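Local coordinates for malate dehydrogenase (Aeropyrum pernix, PDB 2D4A), which catalyses the reversible oxidation of malate to oxaloacetate with either NAD or NADP as cofactor, the latter being used more efficiently, at residues 62-76 / 102-116. Residues are numbered along the deposited sequence; the frame is centred on the assembly and turned at random.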
loop_
_atom_site.group_PDB
_atom_site.type_symbol
_atom_site.label_atom_id
_atom_site.label_comp_id
_atom_site.label_asym_id
_atom_site.label_seq_id
_atom_site.Cartn_x
_atom_site.Cartn_y
_atom_site.Cartn_z
ATOM N N TYR B 62 3.535 -31.773 5.728
ATOM C CA TYR B 62 2.143 -31.319 5.682
ATOM C C TYR B 62 1.490 -31.107 7.034
ATOM O O TYR B 62 0.402 -30.534 7.116
ATOM C CB TYR B 62 1.286 -32.294 4.878
ATOM C CG TYR B 62 1.580 -32.276 3.405
ATOM C CD1 TYR B 62 0.995 -31.333 2.565
ATOM C CD2 TYR B 62 2.474 -33.176 2.858
ATOM C CE1 TYR B 62 1.304 -31.293 1.211
ATOM C CE2 TYR B 62 2.791 -33.146 1.516
ATOM C CZ TYR B 62 2.210 -32.211 0.697
ATOM O OH TYR B 62 2.551 -32.190 -0.632
ATOM N N GLU B 63 2.135 -31.583 8.092
ATOM C CA GLU B 63 1.596 -31.417 9.435
ATOM C C GLU B 63 1.814 -29.996 9.933
ATOM O O GLU B 63 1.258 -29.598 10.952
ATOM C CB GLU B 63 2.262 -32.396 10.397
ATOM C CG GLU B 63 1.734 -33.805 10.302
ATOM C CD GLU B 63 2.838 -34.815 10.108
ATOM O OE1 GLU B 63 2.761 -35.907 10.728
ATOM O OE2 GLU B 63 3.776 -34.517 9.324
ATOM N N ASP B 64 2.617 -29.227 9.207
ATOM C CA ASP B 64 2.881 -27.856 9.609
ATOM C C ASP B 64 1.845 -26.858 9.130
ATOM O O ASP B 64 2.102 -25.662 9.179
ATOM C CB ASP B 64 4.249 -27.402 9.118
ATOM C CG ASP B 64 5.366 -28.221 9.694
ATOM O OD1 ASP B 64 5.178 -28.788 10.790
ATOM O OD2 ASP B 64 6.436 -28.290 9.066
ATOM N N MET B 65 0.688 -27.336 8.672
ATOM C CA MET B 65 -0.360 -26.442 8.186
ATOM C C MET B 65 -1.508 -26.311 9.175
ATOM O O MET B 65 -2.502 -25.651 8.880
ATOM C CB MET B 65 -0.920 -26.930 6.839
ATOM C CG MET B 65 -2.022 -27.998 6.955
ATOM S SD MET B 65 -2.894 -28.490 5.408
ATOM C CE MET B 65 -1.957 -29.945 4.899
ATOM N N ARG B 66 -1.386 -26.943 10.337
ATOM C CA ARG B 66 -2.455 -26.872 11.331
ATOM C C ARG B 66 -2.479 -25.482 11.953
ATOM O O ARG B 66 -1.438 -24.910 12.273
ATOM C CB ARG B 66 -2.239 -27.924 12.412
ATOM C CG ARG B 66 -1.064 -27.625 13.291
ATOM C CD ARG B 66 -0.373 -28.882 13.724
ATOM N NE ARG B 66 0.886 -28.550 14.368
ATOM C CZ ARG B 66 1.811 -29.438 14.696
ATOM N NH1 ARG B 66 1.617 -30.727 14.436
ATOM N NH2 ARG B 66 2.930 -29.029 15.279
ATOM N N GLY B 67 -3.671 -24.936 12.124
ATOM C CA GLY B 67 -3.772 -23.610 12.684
ATOM C C GLY B 67 -3.930 -22.577 11.588
ATOM O O GLY B 67 -3.929 -21.379 11.871
ATOM N N SER B 68 -4.063 -23.029 10.339
ATOM C CA SER B 68 -4.234 -22.113 9.205
ATOM C C SER B 68 -5.697 -21.781 8.968
ATOM O O SER B 68 -6.549 -22.662 8.914
ATOM C CB SER B 68 -3.687 -22.712 7.903
ATOM O OG SER B 68 -2.328 -23.065 8.001
ATOM N N ASP B 69 -5.967 -20.499 8.803
ATOM C CA ASP B 69 -7.306 -20.033 8.541
ATOM C C ASP B 69 -7.626 -20.300 7.075
ATOM O O ASP B 69 -8.729 -20.712 6.724
ATOM C CB ASP B 69 -7.388 -18.534 8.835
ATOM C CG ASP B 69 -7.050 -18.212 10.272
ATOM O OD1 ASP B 69 -5.853 -18.319 10.648
ATOM O OD2 ASP B 69 -7.986 -17.868 11.039
ATOM N N ILE B 70 -6.629 -20.073 6.230
ATOM C CA ILE B 70 -6.767 -20.250 4.799
ATOM C C ILE B 70 -5.676 -21.133 4.221
ATOM O O ILE B 70 -4.490 -20.968 4.530
ATOM C CB ILE B 70 -6.704 -18.893 4.091
ATOM C CG1 ILE B 70 -7.714 -17.945 4.750
ATOM C CG2 ILE B 70 -6.937 -19.071 2.586
ATOM C CD1 ILE B 70 -7.594 -16.501 4.329
ATOM N N VAL B 71 -6.092 -22.075 3.381
ATOM C CA VAL B 71 -5.183 -22.989 2.703
ATOM C C VAL B 71 -5.376 -22.778 1.208
ATOM O O VAL B 71 -6.441 -23.075 0.672
ATOM C CB VAL B 71 -5.496 -24.458 3.040
ATOM C CG1 VAL B 71 -4.666 -25.372 2.149
ATOM C CG2 VAL B 71 -5.193 -24.735 4.505
ATOM N N LEU B 72 -4.353 -22.257 0.541
ATOM C CA LEU B 72 -4.430 -22.004 -0.891
ATOM C C LEU B 72 -3.836 -23.179 -1.670
ATOM O O LEU B 72 -2.648 -23.472 -1.554
ATOM C CB LEU B 72 -3.686 -20.707 -1.238
ATOM C CG LEU B 72 -4.108 -19.412 -0.515
ATOM C CD1 LEU B 72 -3.259 -18.259 -1.017
ATOM C CD2 LEU B 72 -5.578 -19.118 -0.743
ATOM N N VAL B 73 -4.675 -23.852 -2.457
ATOM C CA VAL B 73 -4.256 -24.998 -3.257
ATOM C C VAL B 73 -3.938 -24.580 -4.695
ATOM O O VAL B 73 -4.794 -24.072 -5.432
ATOM C CB VAL B 73 -5.345 -26.089 -3.239
ATOM C CG1 VAL B 73 -4.950 -27.254 -4.133
ATOM C CG2 VAL B 73 -5.558 -26.572 -1.808
ATOM N N THR B 74 -2.685 -24.819 -5.073
ATOM C CA THR B 74 -2.143 -24.465 -6.384
ATOM C C THR B 74 -1.226 -25.586 -6.871
ATOM O O THR B 74 -0.599 -25.483 -7.923
ATOM C CB THR B 74 -1.301 -23.204 -6.259
ATOM O OG1 THR B 74 -0.137 -23.503 -5.481
ATOM C CG2 THR B 74 -2.079 -22.107 -5.528
ATOM N N ALA B 75 -1.179 -26.659 -6.093
ATOM C CA ALA B 75 -0.329 -27.803 -6.367
ATOM C C ALA B 75 -0.474 -28.534 -7.694
ATOM O O ALA B 75 0.374 -29.361 -8.025
ATOM C CB ALA B 75 -0.457 -28.803 -5.237
ATOM N N GLY B 76 -1.429 -28.222 -8.479
ATOM C CA GLY B 76 -1.572 -29.085 -9.621
ATOM C C GLY B 76 -0.378 -29.033 -10.583
ATOM O O GLY B 76 0.729 -28.691 -10.184
ATOM N N LYS B 102 -4.637 -34.663 3.386
ATOM C CA LYS B 102 -3.759 -33.903 4.274
ATOM C C LYS B 102 -4.567 -32.789 4.931
ATOM O O LYS B 102 -4.504 -32.612 6.149
ATOM C CB LYS B 102 -2.591 -33.283 3.500
ATOM C CG LYS B 102 -1.865 -34.238 2.578
ATOM C CD LYS B 102 -1.289 -35.396 3.336
ATOM C CE LYS B 102 -0.826 -36.475 2.398
ATOM N NZ LYS B 102 -0.716 -37.750 3.166
ATOM N N ILE B 103 -5.318 -32.036 4.122
ATOM C CA ILE B 103 -6.150 -30.935 4.632
ATOM C C ILE B 103 -7.128 -31.483 5.680
ATOM O O ILE B 103 -7.287 -30.911 6.756
ATOM C CB ILE B 103 -6.995 -30.240 3.488
ATOM C CG1 ILE B 103 -6.081 -29.588 2.437
ATOM C CG2 ILE B 103 -7.933 -29.199 4.088
ATOM C CD1 ILE B 103 -5.218 -28.459 2.957
ATOM N N LYS B 104 -7.765 -32.605 5.344
ATOM C CA LYS B 104 -8.748 -33.267 6.198
ATOM C C LYS B 104 -8.228 -33.633 7.587
ATOM O O LYS B 104 -8.988 -33.638 8.558
ATOM C CB LYS B 104 -9.277 -34.528 5.487
ATOM C CG LYS B 104 -10.415 -35.240 6.219
ATOM C CD LYS B 104 -11.464 -35.847 5.278
ATOM C CE LYS B 104 -11.369 -37.357 5.218
ATOM N NZ LYS B 104 -10.110 -37.747 4.518
ATOM N N ALA B 105 -6.930 -33.919 7.676
ATOM C CA ALA B 105 -6.297 -34.309 8.931
ATOM C C ALA B 105 -5.613 -33.196 9.731
ATOM O O ALA B 105 -5.536 -33.278 10.962
ATOM C CB ALA B 105 -5.296 -35.426 8.662
ATOM N N TYR B 106 -5.134 -32.154 9.053
ATOM C CA TYR B 106 -4.422 -31.084 9.751
ATOM C C TYR B 106 -5.034 -29.694 9.744
ATOM O O TYR B 106 -4.578 -28.830 10.493
ATOM C CB TYR B 106 -2.994 -30.987 9.216
ATOM C CG TYR B 106 -2.317 -32.325 9.090
ATOM C CD1 TYR B 106 -2.088 -33.118 10.209
ATOM C CD2 TYR B 106 -1.912 -32.804 7.848
ATOM C CE1 TYR B 106 -1.471 -34.354 10.095
ATOM C CE2 TYR B 106 -1.295 -34.038 7.723
ATOM C CZ TYR B 106 -1.077 -34.807 8.851
ATOM O OH TYR B 106 -0.454 -36.024 8.721
ATOM N N ALA B 107 -6.053 -29.467 8.920
ATOM C CA ALA B 107 -6.671 -28.147 8.865
ATOM C C ALA B 107 -8.180 -28.186 8.651
ATOM O O ALA B 107 -8.709 -27.521 7.757
ATOM C CB ALA B 107 -6.008 -27.307 7.787
ATOM N N LYS B 108 -8.862 -28.953 9.503
ATOM C CA LYS B 108 -10.317 -29.138 9.465
ATOM C C LYS B 108 -11.165 -27.870 9.384
ATOM O O LYS B 108 -12.154 -27.809 8.656
ATOM C CB LYS B 108 -10.771 -29.913 10.704
ATOM C CG LYS B 108 -10.239 -31.314 10.815
ATOM C CD LYS B 108 -10.838 -32.038 12.018
ATOM C CE LYS B 108 -10.374 -33.498 12.074
ATOM N NZ LYS B 108 -10.811 -34.299 10.889
ATOM N N ASP B 109 -10.772 -26.861 10.144
ATOM C CA ASP B 109 -11.511 -25.608 10.219
ATOM C C ASP B 109 -11.108 -24.530 9.205
ATOM O O ASP B 109 -11.692 -23.444 9.190
ATOM C CB ASP B 109 -11.367 -25.087 11.647
ATOM C CG ASP B 109 -9.986 -25.369 12.217
ATOM O OD1 ASP B 109 -9.832 -25.439 13.465
ATOM O OD2 ASP B 109 -9.046 -25.518 11.395
ATOM N N ALA B 110 -10.135 -24.841 8.352
ATOM C CA ALA B 110 -9.631 -23.900 7.346
ATOM C C ALA B 110 -10.507 -23.707 6.105
ATOM O O ALA B 110 -11.349 -24.543 5.797
ATOM C CB ALA B 110 -8.240 -24.332 6.907
ATOM N N ILE B 111 -10.351 -22.566 5.432
ATOM C CA ILE B 111 -11.042 -22.273 4.151
ATOM C C ILE B 111 -10.024 -22.604 3.036
ATOM O O ILE B 111 -8.848 -22.308 3.168
ATOM C CB ILE B 111 -11.501 -20.834 4.002
ATOM C CG1 ILE B 111 -12.410 -20.364 5.150
ATOM C CG2 ILE B 111 -12.309 -20.658 2.697
ATOM C CD1 ILE B 111 -12.801 -18.904 5.111
ATOM N N VAL B 112 -10.483 -23.582 2.071
ATOM C CA VAL B 112 -9.565 -23.908 0.991
ATOM C C VAL B 112 -9.965 -23.247 -0.309
ATOM O O VAL B 112 -11.145 -23.051 -0.596
ATOM C CB VAL B 112 -9.420 -25.437 0.797
ATOM C CG1 VAL B 112 -8.936 -26.009 2.074
ATOM C CG2 VAL B 112 -10.736 -26.098 0.416
ATOM N N VAL B 113 -8.945 -22.797 -1.055
ATOM C CA VAL B 113 -9.263 -22.119 -2.340
ATOM C C VAL B 113 -8.431 -22.837 -3.413
ATOM O O VAL B 113 -7.213 -22.975 -3.206
ATOM C CB VAL B 113 -8.966 -20.627 -2.314
ATOM C CG1 VAL B 113 -9.292 -19.940 -3.650
ATOM C CG2 VAL B 113 -9.737 -19.881 -1.220
ATOM N N ILE B 114 -8.998 -23.365 -4.397
ATOM C CA ILE B 114 -8.241 -24.094 -5.417
ATOM C C ILE B 114 -8.039 -23.235 -6.664
ATOM O O ILE B 114 -8.917 -22.454 -7.021
ATOM C CB ILE B 114 -8.998 -25.363 -5.866
ATOM C CG1 ILE B 114 -9.666 -26.037 -4.658
ATOM C CG2 ILE B 114 -8.051 -26.313 -6.584
ATOM C CD1 ILE B 114 -8.699 -26.553 -3.628
ATOM N N THR B 115 -6.880 -23.369 -7.309
ATOM C CA THR B 115 -6.604 -22.648 -8.559
ATOM C C THR B 115 -6.434 -23.695 -9.665
ATOM O O THR B 115 -6.685 -23.426 -10.833
ATOM C CB THR B 115 -5.292 -21.799 -8.540
ATOM O OG1 THR B 115 -4.178 -22.659 -8.300
ATOM C CG2 THR B 115 -5.334 -20.714 -7.482
ATOM N N THR B 116 -6.011 -24.891 -9.268
ATOM C CA THR B 116 -5.783 -25.991 -10.190
ATOM C C THR B 116 -6.902 -26.173 -11.211
ATOM O O THR B 116 -8.085 -26.120 -10.865
ATOM C CB THR B 116 -5.587 -27.321 -9.431
ATOM O OG1 THR B 116 -4.755 -27.104 -8.285
ATOM C CG2 THR B 116 -4.921 -28.355 -10.332
#
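The Y106 ring lies flat against the backbone of E63: CA of E63 stands 4.0 Å from the ring centroid and 7° off its normal, a CH-pi contact over the face, while A105 CB covers the opposite face. E63 CG follows over the CE1–CZ side. A second CH-pi contact sets K102 CG over the Y62 ring, 4.3 Å from its centroid and displaced toward the rim. With an alanine here instead of Y106, E63 would probably lose the ring face beneath CA and CG. Between these rings and the sheet, M65 lays SD against I103 CD1, and the bend at chi3 (95°) turns CE toward K102 CB. I103 CD1 and V71 CG1 meet tip to tip (3.2 Å). Strands 70-73 and 111-114 run parallel, 17° apart, their register fixed by alternating bonds, V71 N to I111 O (2.8 Å) and V113 N to V71 O (3.1 Å) among them. V73 and I114 lie side by side, CB 3.4 Å from CD1. T115 N bonds to V73 O (2.9 Å) at the strand ends, where T115 and T116 probably contribute to the NADP site. In this right-handed Rossmann beta-alpha-beta crossover, helix 86-106 packs against V73 and T116; strand 2-5 flanks 70-73, and helix 223-237 covers I70, I111 and V113.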